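PDB 2EPG: tRNA-splicing ligase RtcB from Thermus thermophilus, which probably joins RNA ends carrying a 2',3'-cyclic phosphate or 3'-phosphate to 5'-hydroxyl ends, using GTP and manganese. Local coordinates for residues R356-A362 / F405-H410. Residues are numbered along the deposited sequence; the frame is centred on the assembly and turned at random.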
loop_
_atom_site.group_PDB
_atom_site.type_symbol
_atom_site.label_atom_id
_atom_site.label_comp_id
_atom_site.label_asym_id
_atom_site.label_seq_id
_atom_site.Cartn_x
_atom_site.Cartn_y
_atom_site.Cartn_z
ATOM N N ARG A 356 0.993 -9.050 -2.690
ATOM C CA ARG A 356 1.744 -8.201 -1.785
ATOM C C ARG A 356 0.811 -7.824 -0.664
ATOM O O ARG A 356 -0.178 -7.137 -0.891
ATOM C CB ARG A 356 2.237 -6.919 -2.488
ATOM C CG ARG A 356 3.274 -7.127 -3.614
ATOM C CD ARG A 356 3.977 -5.800 -3.987
ATOM N NE ARG A 356 4.967 -5.953 -5.051
ATOM C CZ ARG A 356 4.696 -5.886 -6.355
ATOM N NH1 ARG A 356 5.667 -6.047 -7.242
ATOM N NH2 ARG A 356 3.456 -5.658 -6.782
ATOM N N LYS A 357 1.110 -8.296 0.538
ATOM C CA LYS A 357 0.304 -7.966 1.705
ATOM C C LYS A 357 1.252 -7.251 2.635
ATOM O O LYS A 357 2.206 -7.857 3.132
ATOM C CB LYS A 357 -0.230 -9.215 2.414
ATOM C CG LYS A 357 -1.287 -8.860 3.469
ATOM C CD LYS A 357 -1.391 -9.850 4.625
ATOM C CE LYS A 357 -1.518 -11.281 4.177
ATOM N NZ LYS A 357 -1.894 -12.191 5.291
ATOM N N GLY A 358 0.998 -5.970 2.873
ATOM C CA GLY A 358 1.878 -5.201 3.738
ATOM C C GLY A 358 3.262 -5.060 3.123
ATOM O O GLY A 358 4.281 -5.227 3.792
ATOM N N ALA A 359 3.291 -4.785 1.829
ATOM C CA ALA A 359 4.538 -4.601 1.101
ATOM C C ALA A 359 4.131 -3.769 -0.097
ATOM O O ALA A 359 2.953 -3.747 -0.479
ATOM C CB ALA A 359 5.119 -5.939 0.660
ATOM N N THR A 360 5.096 -3.078 -0.680
ATOM C CA THR A 360 4.826 -2.189 -1.796
ATOM C C THR A 360 5.480 -2.582 -3.086
ATOM O O THR A 360 6.477 -3.294 -3.092
ATOM C CB THR A 360 5.334 -0.757 -1.494
ATOM O OG1 THR A 360 6.719 -0.819 -1.110
ATOM C CG2 THR A 360 4.524 -0.113 -0.379
ATOM N N ARG A 361 4.898 -2.108 -4.183
ATOM C CA ARG A 361 5.478 -2.315 -5.493
ATOM C C ARG A 361 6.548 -1.238 -5.423
ATOM O O ARG A 361 6.315 -0.172 -4.854
ATOM C CB ARG A 361 4.496 -1.980 -6.621
ATOM C CG ARG A 361 5.007 -2.393 -7.988
ATOM C CD ARG A 361 4.154 -1.828 -9.125
ATOM N NE ARG A 361 4.330 -0.389 -9.274
ATOM C CZ ARG A 361 3.800 0.324 -10.265
ATOM N NH1 ARG A 361 4.007 1.633 -10.338
ATOM N NH2 ARG A 361 3.054 -0.271 -11.181
ATOM N N ALA A 362 7.710 -1.503 -5.995
ATOM C CA ALA A 362 8.795 -0.534 -5.916
ATOM C C ALA A 362 9.672 -0.631 -7.148
ATOM O O ALA A 362 10.831 -1.067 -7.069
ATOM C CB ALA A 362 9.613 -0.803 -4.656
ATOM N N PHE A 405 11.004 -9.148 -6.959
ATOM C CA PHE A 405 9.890 -8.896 -7.874
ATOM C C PHE A 405 9.552 -7.394 -7.806
ATOM O O PHE A 405 8.387 -6.994 -7.718
ATOM C CB PHE A 405 8.679 -9.758 -7.481
ATOM C CG PHE A 405 8.938 -11.245 -7.600
ATOM C CD1 PHE A 405 9.086 -12.036 -6.469
ATOM C CD2 PHE A 405 9.066 -11.834 -8.851
ATOM C CE1 PHE A 405 9.362 -13.398 -6.588
ATOM C CE2 PHE A 405 9.343 -13.197 -8.986
ATOM C CZ PHE A 405 9.492 -13.979 -7.845
ATOM N N GLY A 406 10.598 -6.570 -7.823
ATOM C CA GLY A 406 10.424 -5.129 -7.767
ATOM C C GLY A 406 9.528 -4.700 -6.617
ATOM O O GLY A 406 8.586 -3.937 -6.823
ATOM N N SER A 407 9.833 -5.187 -5.413
ATOM C CA SER A 407 9.048 -4.899 -4.220
ATOM C C SER A 407 9.866 -4.304 -3.074
ATOM O O SER A 407 11.059 -4.556 -2.961
ATOM C CB SER A 407 8.400 -6.186 -3.716
ATOM O OG SER A 407 7.586 -6.768 -4.717
ATOM N N SER A 408 9.215 -3.524 -2.220
ATOM C CA SER A 408 9.893 -2.964 -1.079
ATOM C C SER A 408 9.004 -3.026 0.162
ATOM O O SER A 408 7.980 -3.707 0.168
ATOM C CB SER A 408 10.346 -1.533 -1.369
ATOM O OG SER A 408 11.322 -1.142 -0.421
ATOM N N CYS A 409 9.380 -2.315 1.216
ATOM C CA CYS A 409 8.605 -2.380 2.449
ATOM C C CYS A 409 7.461 -1.381 2.463
ATOM O O CYS A 409 7.376 -0.493 1.609
ATOM C CB CYS A 409 9.511 -2.119 3.653
ATOM S SG CYS A 409 9.985 -0.372 3.795
ATOM N N HIS A 410 6.581 -1.521 3.440
ATOM C CA HIS A 410 5.468 -0.594 3.540
ATOM C C HIS A 410 5.446 0.109 4.895
ATOM O O HIS A 410 4.936 1.210 5.012
ATOM C CB HIS A 410 4.151 -1.332 3.323
ATOM C CG HIS A 410 3.542 -1.857 4.581
ATOM N ND1 HIS A 410 2.370 -1.352 5.102
ATOM C CD2 HIS A 410 3.941 -2.839 5.426
ATOM C CE1 HIS A 410 2.070 -2.005 6.213
ATOM N NE2 HIS A 410 3.007 -2.912 6.431
#
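T360 and S408 form the hydrogen-bonded pair of a short two-stranded antiparallel sheet in the RtcB fold. It leads to H410, the predicted site of the GMP-histidine intermediate. T360 N bonds to S408 O (3.1 Å), and S408 N returns one to T360 O. A third backbone bond, from A362 N to G406 O, extends the pairing. The side chain of T360 adds a further link. With chi1 at 53°, T360 OG1 sits between the backbone N and the carbonyl carbon and donates to C409 O (2.8 Å), from above that carbonyl plane. Its CG2 methyl packs against H410 CB. A362 CB presses closely on S408 CB (3.4 Å), while S408 OG bonds I472 O.

R356, with its chain extended from CG to NE, brings its guanidinium to the start of segment 405-410. The group meets two acceptors at its edge. R356 NE donates to S407 OG (2.8 Å, 162°), and R356 NH1 to F405 O. R361 CA covers one face of the group, and R356 NH2 forms a salt bridge with E345 OE2. These contacts should fix its rotation.

The H410 ring lies against the G358 turn. Its ND1 is hydrogen-bonded to H339 ND1; H339 is itself predicted to bind manganese and GMP. G358 CA makes a CH-pi contact over one ring face, 3.7 Å from the centroid of the H410 ring, and G358 O lies 2.9 Å from H410 CD2.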